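Local coordinates for protein endo-beta-mannanase (Opitutaceae bacterium TAV5, PDB 7BOB) that acts as a homotrimeric glycoside hydrolase family 5 exo-beta-1,4-mannosidase, probably releasing mannose from the ends of beta-1,4-linked manno-oligosaccharides in the termite hindgut, at residues S6-D11 with R16-G21; F54-F59 with H147-D152; W247-G252 with E408-L413; L413-H418 with S564-R569. All coordinates share one frame; numbering follows the deposited sequence.

Contact 1 (S6-D11 with R16-G21)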
loop_
_atom_site.group_PDB
_atom_site.type_symbol
_atom_site.label_atom_id
_atom_site.label_comp_id
_atom_site.label_asym_id
_atom_site.label_seq_id
_atom_site.Cartn_x
_atom_site.Cartn_y
_atom_site.Cartn_z
ATOM N N SER A 6 34.942 -10.776 25.834
ATOM C CA SER A 6 33.620 -11.332 26.087
ATOM C C SER A 6 32.491 -10.308 25.919
ATOM O O SER A 6 31.359 -10.590 26.326
ATOM C CB SER A 6 33.570 -11.933 27.490
ATOM O OG SER A 6 34.768 -12.628 27.765
ATOM N N GLY A 7 32.779 -9.134 25.348
ATOM C CA GLY A 7 31.762 -8.131 25.092
ATOM C C GLY A 7 31.397 -7.212 26.241
ATOM O O GLY A 7 30.321 -6.602 26.202
ATOM N N TYR A 8 32.254 -7.067 27.253
ATOM C CA TYR A 8 31.913 -6.289 28.438
ATOM C C TYR A 8 32.724 -4.997 28.511
ATOM O O TYR A 8 33.846 -4.913 28.001
ATOM C CB TYR A 8 32.116 -7.113 29.717
ATOM C CG TYR A 8 31.062 -8.185 29.850
ATOM C CD1 TYR A 8 31.266 -9.471 29.338
ATOM C CD2 TYR A 8 29.846 -7.904 30.449
ATOM C CE1 TYR A 8 30.284 -10.444 29.435
ATOM C CE2 TYR A 8 28.857 -8.874 30.555
ATOM C CZ TYR A 8 29.076 -10.139 30.045
ATOM O OH TYR A 8 28.070 -11.080 30.150
ATOM N N PHE A 9 32.109 -3.980 29.121
ATOM C CA PHE A 9 32.783 -2.721 29.402
ATOM C C PHE A 9 33.955 -2.908 30.370
ATOM O O PHE A 9 33.873 -3.660 31.347
ATOM C CB PHE A 9 31.792 -1.739 30.013
ATOM C CG PHE A 9 30.872 -1.116 29.019
ATOM C CD1 PHE A 9 29.674 -1.728 28.693
ATOM C CD2 PHE A 9 31.211 0.078 28.398
ATOM C CE1 PHE A 9 28.828 -1.150 27.776
ATOM C CE2 PHE A 9 30.379 0.656 27.483
ATOM C CZ PHE A 9 29.179 0.046 27.168
ATOM N N ARG A 10 35.036 -2.178 30.113
ATOM C CA ARG A 10 36.162 -2.080 31.030
ATOM C C ARG A 10 36.520 -0.615 31.241
ATOM O O ARG A 10 36.509 0.173 30.293
ATOM C CB ARG A 10 37.365 -2.855 30.493
ATOM C CG ARG A 10 37.471 -4.236 31.089
ATOM C CD ARG A 10 38.794 -4.912 30.761
ATOM N NE ARG A 10 38.607 -6.362 30.658
ATOM C CZ ARG A 10 38.412 -7.181 31.693
ATOM N NH1 ARG A 10 38.404 -6.713 32.942
ATOM N NH2 ARG A 10 38.238 -8.476 31.480
ATOM N N ASP A 11 36.831 -0.250 32.491
ATOM C CA ASP A 11 37.223 1.123 32.792
ATOM C C ASP A 11 38.707 1.330 32.509
ATOM O O ASP A 11 39.443 0.389 32.194
ATOM C CB ASP A 11 36.895 1.492 34.243
ATOM C CG ASP A 11 37.569 0.588 35.254
ATOM O OD1 ASP A 11 38.561 -0.086 34.905
ATOM O OD2 ASP A 11 37.090 0.536 36.407
ATOM N N ARG A 16 36.365 -4.705 35.021
ATOM C CA ARG A 16 35.091 -4.798 34.331
ATOM C C ARG A 16 34.046 -3.967 35.063
ATOM O O ARG A 16 34.053 -3.892 36.293
ATOM C CB ARG A 16 34.647 -6.266 34.256
ATOM C CG ARG A 16 33.333 -6.470 33.508
ATOM C CD ARG A 16 32.929 -7.919 33.460
ATOM N NE ARG A 16 33.670 -8.629 32.420
ATOM C CZ ARG A 16 33.564 -9.931 32.194
ATOM N NH1 ARG A 16 32.735 -10.659 32.937
ATOM N NH2 ARG A 16 34.275 -10.495 31.222
ATOM N N PHE A 17 33.129 -3.343 34.315
ATOM C CA PHE A 17 31.948 -2.827 34.991
ATOM C C PHE A 17 30.699 -2.987 34.132
ATOM O O PHE A 17 30.751 -3.048 32.905
ATOM C CB PHE A 17 32.135 -1.375 35.461
ATOM C CG PHE A 17 31.933 -0.353 34.411
ATOM C CD1 PHE A 17 30.748 0.368 34.361
ATOM C CD2 PHE A 17 32.934 -0.082 33.483
ATOM C CE1 PHE A 17 30.544 1.333 33.394
ATOM C CE2 PHE A 17 32.751 0.895 32.496
ATOM C CZ PHE A 17 31.557 1.606 32.455
ATOM N N ILE A 18 29.577 -3.113 34.825
ATOM C CA ILE A 18 28.256 -3.324 34.263
ATOM C C ILE A 18 27.500 -2.008 34.398
ATOM O O ILE A 18 27.110 -1.630 35.513
ATOM C CB ILE A 18 27.510 -4.463 34.970
ATOM C CG1 ILE A 18 28.374 -5.734 35.078
ATOM C CG2 ILE A 18 26.211 -4.744 34.248
ATOM C CD1 ILE A 18 28.763 -6.364 33.758
ATOM N N PRO A 19 27.288 -1.272 33.312
ATOM C CA PRO A 19 26.468 -0.059 33.405
ATOM C C PRO A 19 25.085 -0.416 33.928
ATOM O O PRO A 19 24.448 -1.352 33.443
ATOM C CB PRO A 19 26.429 0.453 31.963
ATOM C CG PRO A 19 27.691 -0.074 31.345
ATOM C CD PRO A 19 27.901 -1.435 31.982
ATOM N N VAL A 20 24.654 0.276 34.974
ATOM C CA VAL A 20 23.281 0.172 35.461
ATOM C C VAL A 20 22.826 1.575 35.839
ATOM O O VAL A 20 23.610 2.370 36.372
ATOM C CB VAL A 20 23.129 -0.818 36.643
ATOM C CG1 VAL A 20 23.530 -2.245 36.238
ATOM C CG2 VAL A 20 23.941 -0.389 37.859
ATOM N N GLY A 21 21.567 1.885 35.551
ATOM C CA GLY A 21 21.067 3.235 35.783
ATOM C C GLY A 21 19.833 3.491 34.932
ATOM O O GLY A 21 19.104 2.560 34.582
HETATM O O HOH W 1 29.652 -4.565 30.691
#

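Contact 2 (F54-F59 with H147-D152)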
loop_
_atom_site.group_PDB
_atom_site.type_symbol
_atom_site.label_atom_id
_atom_site.label_comp_id
_atom_site.label_asym_id
_atom_site.label_seq_id
_atom_site.Cartn_x
_atom_site.Cartn_y
_atom_site.Cartn_z
ATOM N N PHE A 54 23.307 3.109 41.195
ATOM C CA PHE A 54 23.527 3.264 39.766
ATOM C C PHE A 54 24.913 3.826 39.507
ATOM O O PHE A 54 25.434 4.621 40.280
ATOM C CB PHE A 54 22.464 4.182 39.155
ATOM C CG PHE A 54 21.065 3.610 39.199
ATOM C CD1 PHE A 54 20.863 2.250 39.380
ATOM C CD2 PHE A 54 19.951 4.441 39.052
ATOM C CE1 PHE A 54 19.566 1.712 39.412
ATOM C CE2 PHE A 54 18.659 3.924 39.093
ATOM C CZ PHE A 54 18.463 2.552 39.275
ATOM N N ASN A 55 25.515 3.408 38.403
ATOM C CA ASN A 55 26.844 3.883 38.049
ATOM C C ASN A 55 26.883 4.562 36.686
ATOM O O ASN A 55 27.972 4.938 36.232
ATOM C CB ASN A 55 27.851 2.716 38.090
ATOM C CG ASN A 55 27.509 1.618 37.089
ATOM O OD1 ASN A 55 26.820 1.864 36.082
ATOM N ND2 ASN A 55 27.991 0.400 37.350
ATOM N N THR A 56 25.736 4.719 36.011
ATOM C CA THR A 56 25.673 5.382 34.714
ATOM C C THR A 56 24.368 6.166 34.585
ATOM O O THR A 56 23.362 5.866 35.230
ATOM C CB THR A 56 25.767 4.385 33.554
ATOM O OG1 THR A 56 24.814 3.344 33.769
ATOM C CG2 THR A 56 27.151 3.749 33.466
ATOM N N VAL A 57 24.393 7.194 33.738
ATOM C CA VAL A 57 23.185 7.947 33.434
ATOM C C VAL A 57 23.256 8.316 31.963
ATOM O O VAL A 57 24.263 8.874 31.509
ATOM C CB VAL A 57 23.007 9.196 34.324
ATOM C CG1 VAL A 57 24.222 10.162 34.243
ATOM C CG2 VAL A 57 21.670 9.920 33.999
ATOM N N ARG A 58 22.221 7.941 31.206
ATOM C CA ARG A 58 22.099 8.330 29.809
ATOM C C ARG A 58 21.283 9.613 29.719
ATOM O O ARG A 58 20.190 9.707 30.293
ATOM C CB ARG A 58 21.434 7.228 28.986
ATOM C CG ARG A 58 21.253 7.586 27.513
ATOM C CD ARG A 58 20.962 6.353 26.696
ATOM N NE ARG A 58 20.796 6.610 25.267
ATOM C CZ ARG A 58 19.669 6.373 24.576
ATOM N NH1 ARG A 58 18.573 5.913 25.180
ATOM N NH2 ARG A 58 19.635 6.598 23.273
ATOM N N PHE A 59 21.815 10.603 29.015
ATOM C CA PHE A 59 21.080 11.838 28.828
ATOM C C PHE A 59 21.328 12.355 27.414
ATOM O O PHE A 59 22.218 11.883 26.698
ATOM C CB PHE A 59 21.441 12.865 29.913
ATOM C CG PHE A 59 22.859 13.363 29.855
ATOM C CD1 PHE A 59 23.785 12.967 30.810
ATOM C CD2 PHE A 59 23.261 14.272 28.887
ATOM C CE1 PHE A 59 25.083 13.434 30.784
ATOM C CE2 PHE A 59 24.578 14.750 28.859
ATOM C CZ PHE A 59 25.481 14.321 29.799
ATOM N N HIS A 147 35.794 9.340 32.090
ATOM C CA HIS A 147 34.679 9.088 32.993
ATOM C C HIS A 147 33.365 8.879 32.252
ATOM O O HIS A 147 32.304 8.825 32.881
ATOM C CB HIS A 147 34.569 10.224 34.002
ATOM C CG HIS A 147 35.869 10.511 34.689
ATOM N ND1 HIS A 147 36.541 9.561 35.436
ATOM C CD2 HIS A 147 36.655 11.614 34.685
ATOM C CE1 HIS A 147 37.666 10.080 35.894
ATOM N NE2 HIS A 147 37.756 11.327 35.459
ATOM N N LEU A 148 33.414 8.751 30.934
ATOM C CA LEU A 148 32.210 8.486 30.166
ATOM C C LEU A 148 31.852 7.009 30.239
ATOM O O LEU A 148 32.652 6.166 30.646
ATOM C CB LEU A 148 32.405 8.898 28.709
ATOM C CG LEU A 148 32.704 10.379 28.530
ATOM C CD1 LEU A 148 32.859 10.698 27.057
ATOM C CD2 LEU A 148 31.597 11.186 29.166
ATOM N N CYS A 149 30.614 6.708 29.867
ATOM C CA CYS A 149 30.219 5.336 29.589
ATOM C C CYS A 149 29.921 5.237 28.106
ATOM O O CYS A 149 28.781 4.945 27.721
ATOM C CB CYS A 149 29.014 4.926 30.435
ATOM S SG CYS A 149 28.493 3.173 30.251
ATOM N N GLY A 150 30.910 5.522 27.263
ATOM C CA GLY A 150 30.692 5.576 25.831
ATOM C C GLY A 150 29.986 6.853 25.401
ATOM O O GLY A 150 29.389 7.574 26.194
ATOM N N ILE A 151 30.069 7.140 24.107
ATOM C CA ILE A 151 29.326 8.237 23.498
ATOM C C ILE A 151 28.219 7.642 22.630
ATOM O O ILE A 151 28.491 6.854 21.718
ATOM C CB ILE A 151 30.239 9.164 22.684
ATOM C CG1 ILE A 151 31.270 9.826 23.624
ATOM C CG2 ILE A 151 29.398 10.196 21.904
ATOM C CD1 ILE A 151 32.440 10.459 22.904
ATOM N N ASP A 152 26.977 8.034 22.913
ATOM C CA ASP A 152 25.796 7.552 22.204
ATOM C C ASP A 152 25.553 8.413 20.961
ATOM O O ASP A 152 25.273 9.614 21.075
ATOM C CB ASP A 152 24.583 7.579 23.136
ATOM C CG ASP A 152 23.401 6.816 22.583
ATOM O OD1 ASP A 152 23.634 5.817 21.871
ATOM O OD2 ASP A 152 22.242 7.202 22.859
#

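Contact 3 (W247-G252 with E408-L413)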
loop_
_atom_site.group_PDB
_atom_site.type_symbol
_atom_site.label_atom_id
_atom_site.label_comp_id
_atom_site.label_asym_id
_atom_site.label_seq_id
_atom_site.Cartn_x
_atom_site.Cartn_y
_atom_site.Cartn_z
ATOM N N TRP A 247 3.909 -2.783 19.577
ATOM C CA TRP A 247 5.237 -2.343 19.166
ATOM C C TRP A 247 6.081 -3.470 18.574
ATOM O O TRP A 247 7.273 -3.269 18.332
ATOM C CB TRP A 247 5.995 -1.700 20.342
ATOM C CG TRP A 247 5.356 -0.415 20.814
ATOM C CD1 TRP A 247 4.153 0.094 20.408
ATOM C CD2 TRP A 247 5.865 0.500 21.783
ATOM N NE1 TRP A 247 3.884 1.268 21.065
ATOM C CE2 TRP A 247 4.919 1.542 21.914
ATOM C CE3 TRP A 247 7.016 0.530 22.574
ATOM C CZ2 TRP A 247 5.099 2.611 22.786
ATOM C CZ3 TRP A 247 7.204 1.606 23.430
ATOM C CH2 TRP A 247 6.249 2.624 23.537
ATOM N N HIS A 248 5.501 -4.641 18.337
ATOM C CA HIS A 248 6.252 -5.798 17.871
ATOM C C HIS A 248 5.472 -6.499 16.767
ATOM O O HIS A 248 4.240 -6.406 16.724
ATOM C CB HIS A 248 6.514 -6.776 19.026
ATOM C CG HIS A 248 7.179 -6.126 20.194
ATOM N ND1 HIS A 248 8.551 -6.058 20.322
ATOM C CD2 HIS A 248 6.665 -5.454 21.249
ATOM C CE1 HIS A 248 8.856 -5.391 21.421
ATOM N NE2 HIS A 248 7.732 -5.013 22.002
ATOM N N PRO A 249 6.155 -7.224 15.875
ATOM C CA PRO A 249 5.453 -7.861 14.756
ATOM C C PRO A 249 4.649 -9.096 15.150
ATOM O O PRO A 249 3.879 -9.590 14.317
ATOM C CB PRO A 249 6.589 -8.221 13.795
ATOM C CG PRO A 249 7.738 -8.490 14.704
ATOM C CD PRO A 249 7.610 -7.460 15.811
ATOM N N VAL A 250 4.833 -9.629 16.359
ATOM C CA VAL A 250 3.973 -10.663 16.929
ATOM C C VAL A 250 3.322 -10.074 18.169
ATOM O O VAL A 250 4.014 -9.554 19.046
ATOM C CB VAL A 250 4.759 -11.936 17.288
ATOM C CG1 VAL A 250 3.804 -13.009 17.807
ATOM C CG2 VAL A 250 5.551 -12.431 16.088
ATOM N N GLN A 251 2.008 -10.172 18.254
ATOM C CA GLN A 251 1.241 -9.486 19.292
ATOM C C GLN A 251 1.161 -10.361 20.546
ATOM O O GLN A 251 0.380 -11.315 20.604
ATOM C CB GLN A 251 -0.145 -9.154 18.754
ATOM C CG GLN A 251 -0.822 -8.005 19.431
ATOM C CD GLN A 251 -0.654 -6.737 18.663
ATOM O OE1 GLN A 251 0.135 -6.680 17.705
ATOM N NE2 GLN A 251 -1.369 -5.689 19.075
ATOM N N GLY A 252 1.973 -10.046 21.558
ATOM C CA GLY A 252 1.842 -10.691 22.848
ATOM C C GLY A 252 0.702 -10.101 23.658
ATOM O O GLY A 252 -0.016 -9.208 23.220
ATOM N N GLU A 408 9.062 -10.081 8.119
ATOM C CA GLU A 408 8.615 -11.448 7.877
ATOM C C GLU A 408 9.506 -12.451 8.593
ATOM O O GLU A 408 9.015 -13.393 9.235
ATOM C CB GLU A 408 8.610 -11.739 6.381
ATOM C CG GLU A 408 7.444 -11.093 5.629
ATOM C CD GLU A 408 6.086 -11.568 6.134
ATOM O OE1 GLU A 408 5.995 -12.686 6.718
ATOM O OE2 GLU A 408 5.102 -10.824 5.940
ATOM N N THR A 409 10.828 -12.289 8.457
ATOM C CA THR A 409 11.732 -13.224 9.108
ATOM C C THR A 409 11.563 -13.159 10.613
ATOM O O THR A 409 11.454 -14.197 11.284
ATOM C CB THR A 409 13.169 -12.915 8.715
ATOM O OG1 THR A 409 13.287 -12.990 7.291
ATOM C CG2 THR A 409 14.175 -13.883 9.401
ATOM N N SER A 410 11.486 -11.943 11.156
ATOM C CA SER A 410 11.497 -11.790 12.605
ATOM C C SER A 410 10.201 -12.279 13.236
ATOM O O SER A 410 10.220 -12.745 14.376
ATOM C CB SER A 410 11.763 -10.335 12.985
ATOM O OG SER A 410 10.644 -9.516 12.713
ATOM N N ARG A 411 9.071 -12.173 12.530
ATOM C CA ARG A 411 7.837 -12.774 13.035
ATOM C C ARG A 411 8.010 -14.269 13.249
ATOM O O ARG A 411 7.543 -14.820 14.254
ATOM C CB ARG A 411 6.678 -12.542 12.060
ATOM C CG ARG A 411 5.630 -11.554 12.532
ATOM C CD ARG A 411 4.855 -10.931 11.326
ATOM N NE ARG A 411 4.378 -11.942 10.387
ATOM C CZ ARG A 411 3.249 -12.629 10.559
ATOM N NH1 ARG A 411 2.508 -12.384 11.650
ATOM N NH2 ARG A 411 2.866 -13.554 9.659
ATOM N N ARG A 412 8.668 -14.943 12.302
ATOM C CA ARG A 412 8.845 -16.392 12.402
ATOM C C ARG A 412 9.863 -16.742 13.473
ATOM O O ARG A 412 9.717 -17.755 14.175
ATOM C CB ARG A 412 9.291 -16.966 11.063
ATOM C CG ARG A 412 8.295 -16.784 9.926
ATOM C CD ARG A 412 8.981 -16.991 8.569
ATOM N NE ARG A 412 8.033 -17.377 7.525
ATOM C CZ ARG A 412 7.367 -16.493 6.784
ATOM N NH1 ARG A 412 7.563 -15.181 6.986
ATOM N NH2 ARG A 412 6.510 -16.911 5.844
ATOM N N LEU A 413 10.904 -15.917 13.605
ATOM C CA LEU A 413 11.920 -16.197 14.596
ATOM C C LEU A 413 11.364 -15.977 15.996
ATOM O O LEU A 413 11.621 -16.779 16.903
ATOM C CB LEU A 413 13.148 -15.326 14.331
ATOM C CG LEU A 413 13.998 -15.667 13.101
ATOM C CD1 LEU A 413 15.127 -14.662 12.946
ATOM C CD2 LEU A 413 14.559 -17.065 13.201
#

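Contact 4 (L413-H418 with S564-R569)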
loop_
_atom_site.group_PDB
_atom_site.type_symbol
_atom_site.label_atom_id
_atom_site.label_comp_id
_atom_site.label_asym_id
_atom_site.label_seq_id
_atom_site.Cartn_x
_atom_site.Cartn_y
_atom_site.Cartn_z
ATOM N N LEU A 413 10.904 -15.917 13.605
ATOM C CA LEU A 413 11.920 -16.197 14.596
ATOM C C LEU A 413 11.364 -15.977 15.996
ATOM O O LEU A 413 11.621 -16.779 16.903
ATOM C CB LEU A 413 13.148 -15.326 14.331
ATOM C CG LEU A 413 13.998 -15.667 13.101
ATOM C CD1 LEU A 413 15.127 -14.662 12.946
ATOM C CD2 LEU A 413 14.559 -17.065 13.201
ATOM N N ILE A 414 10.552 -14.929 16.175
ATOM C CA ILE A 414 10.022 -14.610 17.500
ATOM C C ILE A 414 9.176 -15.765 18.023
ATOM O O ILE A 414 9.322 -16.202 19.173
ATOM C CB ILE A 414 9.221 -13.301 17.454
ATOM C CG1 ILE A 414 10.180 -12.104 17.430
ATOM C CG2 ILE A 414 8.247 -13.226 18.628
ATOM C CD1 ILE A 414 9.512 -10.768 17.099
ATOM N N LEU A 415 8.302 -16.295 17.168
ATOM C CA LEU A 415 7.366 -17.334 17.579
ATOM C C LEU A 415 8.079 -18.655 17.793
ATOM O O LEU A 415 7.818 -19.358 18.777
ATOM C CB LEU A 415 6.262 -17.500 16.526
ATOM C CG LEU A 415 5.234 -18.554 16.921
ATOM C CD1 LEU A 415 4.383 -18.061 18.077
ATOM C CD2 LEU A 415 4.368 -18.922 15.739
ATOM N N ALA A 416 8.959 -19.033 16.863
ATOM C CA ALA A 416 9.729 -20.255 17.061
ATOM C C ALA A 416 10.539 -20.170 18.349
ATOM O O ALA A 416 10.576 -21.127 19.128
ATOM C CB ALA A 416 10.640 -20.509 15.864
ATOM N N HIS A 417 11.162 -19.010 18.602
ATOM C CA HIS A 417 11.955 -18.811 19.811
ATOM C C HIS A 417 11.108 -19.008 21.058
ATOM O O HIS A 417 11.530 -19.679 22.007
ATOM C CB HIS A 417 12.568 -17.411 19.799
ATOM C CG HIS A 417 13.327 -17.066 21.041
ATOM N ND1 HIS A 417 12.807 -16.258 22.031
ATOM C CD2 HIS A 417 14.578 -17.398 21.443
ATOM C CE1 HIS A 417 13.704 -16.105 22.987
ATOM N NE2 HIS A 417 14.784 -16.794 22.659
ATOM N N HIS A 418 9.895 -18.447 21.068
ATOM C CA HIS A 418 9.031 -18.580 22.237
ATOM C C HIS A 418 8.522 -20.014 22.398
ATOM O O HIS A 418 8.481 -20.545 23.519
ATOM C CB HIS A 418 7.859 -17.608 22.136
ATOM C CG HIS A 418 6.669 -18.008 22.951
ATOM N ND1 HIS A 418 6.674 -18.006 24.334
ATOM C CD2 HIS A 418 5.437 -18.432 22.579
ATOM C CE1 HIS A 418 5.495 -18.406 24.776
ATOM N NE2 HIS A 418 4.723 -18.660 23.730
ATOM N N SER A 564 -1.088 -17.459 11.486
ATOM C CA SER A 564 -2.414 -17.196 10.919
ATOM C C SER A 564 -3.544 -17.628 11.839
ATOM O O SER A 564 -4.677 -17.169 11.659
ATOM C CB SER A 564 -2.574 -17.877 9.547
ATOM O OG SER A 564 -2.686 -19.293 9.678
ATOM N N GLN A 565 -3.282 -18.504 12.810
ATOM C CA GLN A 565 -4.293 -18.939 13.770
ATOM C C GLN A 565 -4.114 -18.281 15.131
ATOM O O GLN A 565 -4.557 -18.823 16.155
ATOM C CB GLN A 565 -4.309 -20.470 13.877
ATOM C CG GLN A 565 -4.396 -21.184 12.490
ATOM C CD GLN A 565 -5.634 -20.774 11.667
ATOM O OE1 GLN A 565 -5.523 -20.251 10.547
ATOM N NE2 GLN A 565 -6.813 -20.994 12.237
ATOM N N TRP A 566 -3.528 -17.085 15.131
ATOM C CA TRP A 566 -3.304 -16.331 16.358
ATOM C C TRP A 566 -4.541 -16.134 17.229
ATOM O O TRP A 566 -4.401 -16.209 18.466
ATOM C CB TRP A 566 -2.684 -14.971 16.025
ATOM C CG TRP A 566 -1.864 -14.438 17.158
ATOM C CD1 TRP A 566 -2.121 -13.326 17.909
ATOM C CD2 TRP A 566 -0.680 -15.026 17.703
ATOM N NE1 TRP A 566 -1.149 -13.169 18.866
ATOM C CE2 TRP A 566 -0.255 -14.207 18.763
ATOM C CE3 TRP A 566 0.077 -16.158 17.380
ATOM C CZ2 TRP A 566 0.884 -14.490 19.510
ATOM C CZ3 TRP A 566 1.200 -16.433 18.115
ATOM C CH2 TRP A 566 1.600 -15.603 19.170
ATOM N N PRO A 567 -5.741 -15.863 16.697
ATOM C CA PRO A 567 -6.894 -15.664 17.592
ATOM C C PRO A 567 -7.245 -16.878 18.434
ATOM O O PRO A 567 -7.896 -16.712 19.474
ATOM C CB PRO A 567 -8.030 -15.303 16.625
ATOM C CG PRO A 567 -7.327 -14.679 15.477
ATOM C CD PRO A 567 -6.104 -15.543 15.305
ATOM N N ASP A 568 -6.845 -18.087 18.032
ATOM C CA ASP A 568 -7.050 -19.285 18.834
ATOM C C ASP A 568 -5.799 -19.666 19.628
ATOM O O ASP A 568 -5.636 -20.825 20.028
ATOM C CB ASP A 568 -7.513 -20.440 17.940
ATOM C CG ASP A 568 -8.923 -20.214 17.375
ATOM O OD1 ASP A 568 -9.866 -20.046 18.181
ATOM O OD2 ASP A 568 -9.090 -20.184 16.129
ATOM N N ARG A 569 -4.929 -18.690 19.889
ATOM C CA ARG A 569 -3.651 -18.937 20.553
ATOM C C ARG A 569 -3.801 -19.716 21.865
ATOM O O ARG A 569 -3.022 -20.644 22.148
ATOM C CB ARG A 569 -2.977 -17.589 20.806
ATOM C CG ARG A 569 -1.592 -17.683 21.334
ATOM C CD ARG A 569 -1.097 -16.366 21.942
ATOM N NE ARG A 569 -0.019 -16.699 22.863
ATOM C CZ ARG A 569 0.557 -15.878 23.734
ATOM N NH1 ARG A 569 0.189 -14.604 23.833
ATOM N NH2 ARG A 569 1.522 -16.359 24.513
#

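Contact 1 (S6-D11 with R16-G21)
R10 and R16 form a single beta bridge, CA to CA 4.4 Å, where two runs of chain heading 81° apart touch, and F17 N donates to F9 O (3.1 Å). A water adds a second link, accepting from F9 N and donating to F17 O. The long arm of R16 leaves with CG anti to the backbone N, then bends at chi3 (-80°), which lays its guanidinium over one face of the Y8 ring. The two planes are 26° apart and R16 CZ sits 4.2 Å from the Y8 ring centroid, an off-centre cation-pi stack. D4 makes salt bridges with both R16 and R10, drawing together two like charges, while R10 also donates to G14 O. The apolar side of the contact is a small relay of CH-pi contacts: P19 CG lies over a face of F9, 3.7 Å from F9 CD1, and F9 CB in turn lies over the F17 ring, 3.7 Å from F17 CE2. Flat rings suit this chain of contacts because each offers a broad face to an aliphatic group. I18 adds its CD1, 3.8 Å from Y8 CD2. F9 and Y8 also touch N312 of strand 311-316, F17 meets R94 of strand 94-101, and P19 leads into strand 20-23, so the N-terminal segment lies across the start of the barrel strands.

Contact 2 (F54-F59 with H147-D152)
R58 sends CG anti to its backbone N (chi1 179°) and stays extended out to NE, while D152 also carries CG opposite its own N (chi1 -167°), and the two arms cross so that the guanidinium edge meets a single carboxylate oxygen. The grip is side-on: R58 NE lies 2.9 Å from D152 OD2, and R58 NH2 lies 2.7 Å from D152 OD2, both in a buried salt bridge. OD2 lies close to the guanidinium plane, whereas the carboxylate is turned 66° from it. OD2 presents its syn lone pair to NH2, while NE meets it from above the carboxylate plane. S98 also donates to OD2, and Q280 holds the other oxygen, which fixes the rotation of D152. Nearer the start of the strands, T56 CG2 packs on C149 SG at 3.5 Å, and P19 touches both residues. R58 NH2 also binds N155, and NH1 pairs with E281 and N23. A leucine in place of R58 would probably leave D152 and E281 without their shared positive partner. Strand 94-101 lies between 56-62 and 151-154 in the sheet, so these side chains reach past it. Such a buried arginine on the second strand, tied to a glutamate on the seventh, is characteristic of the (beta/alpha)8 barrel of family 5, in whose members that glutamate is usually the nucleophile, a role E281 probably shares.

Contact 3 (W247-G252 with E408-L413)
P249 and V250 sit in the loop that follows barrel strand 237-241 and pack on R411 of helix 406-422, which connects the parallel strands 385-389 and 427-431 of the C-terminal alpha/beta domain; the contact thus joins the barrel to that domain. Its apolar part rests on the aliphatic stem of the arginine. P249 CB lies 3.7 Å from R411 CG, and V250 CG2 meets R411 CG at the same 3.7 Å, so the proline ring and the valine methyl share one methylene. A rigid proline and a branched valine suit a loop that must offer fixed apolar bulk to a helix. L563 of helix 558-564 touches both V250 and R411. Two carbonyl oxygens also pack against aliphatic carbons. P249 O comes within 3.2 Å of R411 CG and 3.4 Å of R411 CD; the bend of the arginine at chi3 (49°) also leaves this oxygen at the edge of the guanidinium, near its plane. On the helix side, R411 O stands 3.6 Å from V250 CG2. A glycine in place of R411 would probably open a gap beside P249 CB and V250 CG2, taking away the methylenes on which they rest. S410 OG, already bonded to P406 O, completes the interface by touching P249 CG at 3.7 Å.

Contact 4 (L413-H418 with S564-R569)
Helix 406-422 of the C-terminal alpha/beta domain here faces the short connection between helices 558-564 and 569-583, with L415 and H418, three residues, about one helical turn, apart, meeting W566 and R569. L415 carries CG anti to its backbone N (chi1 -179°), which swings the branch outward until CD1 reaches the rim of the indole, 3.6 Å from W566 CZ3 and 3.9 Å from W566 CH2. The methyl lies near the ring plane, at the edge, and the leucine and indole run antiparallel alongside one another. The indole is steadied from other quarters: R569 CD rests 3.7 Å above one face, V250 packs on it, and W566 NE1 donates to Q251 O. A tryptophan suits the place because its six-membered ring reaches leucine while its N-H ties back to the barrel loop. Beside it, R569 stretches out, bringing NH2 to 4.0 Å from H418 NE2, with guanidinium and imidazole almost perpendicular. E573 serves both, forming a salt bridge with R569 NE and a hydrogen bond with H418 NE2, and D257 pairs with R569 NH1. D257 and E573 would be expected to offset the arginine's charge, which may let it lie close to the imidazole.

From the N terminus, contact 1 closes a loop of only four intervening residues and delivers the chain into strand 20-23. Contact 2 then spans 54-59 to 147-152, drawing the second and fourth barrel strands together across the third. These two adjoin: N55 bonds V20 N and I18 O, joining neighbouring strands. Contact 3 closes a far longer loop, tying a barrel loop to helix 406-422, and contact 4 closes a loop of 145 residues, tying that helix to the turn before helix 569-583. The four follow in series, without nesting or crossing, although contacts 3 and 4 share L413 and touch through Q251 O and W566 NE1. Contacts 2 and 4 lie about 37 Å apart, centre to centre.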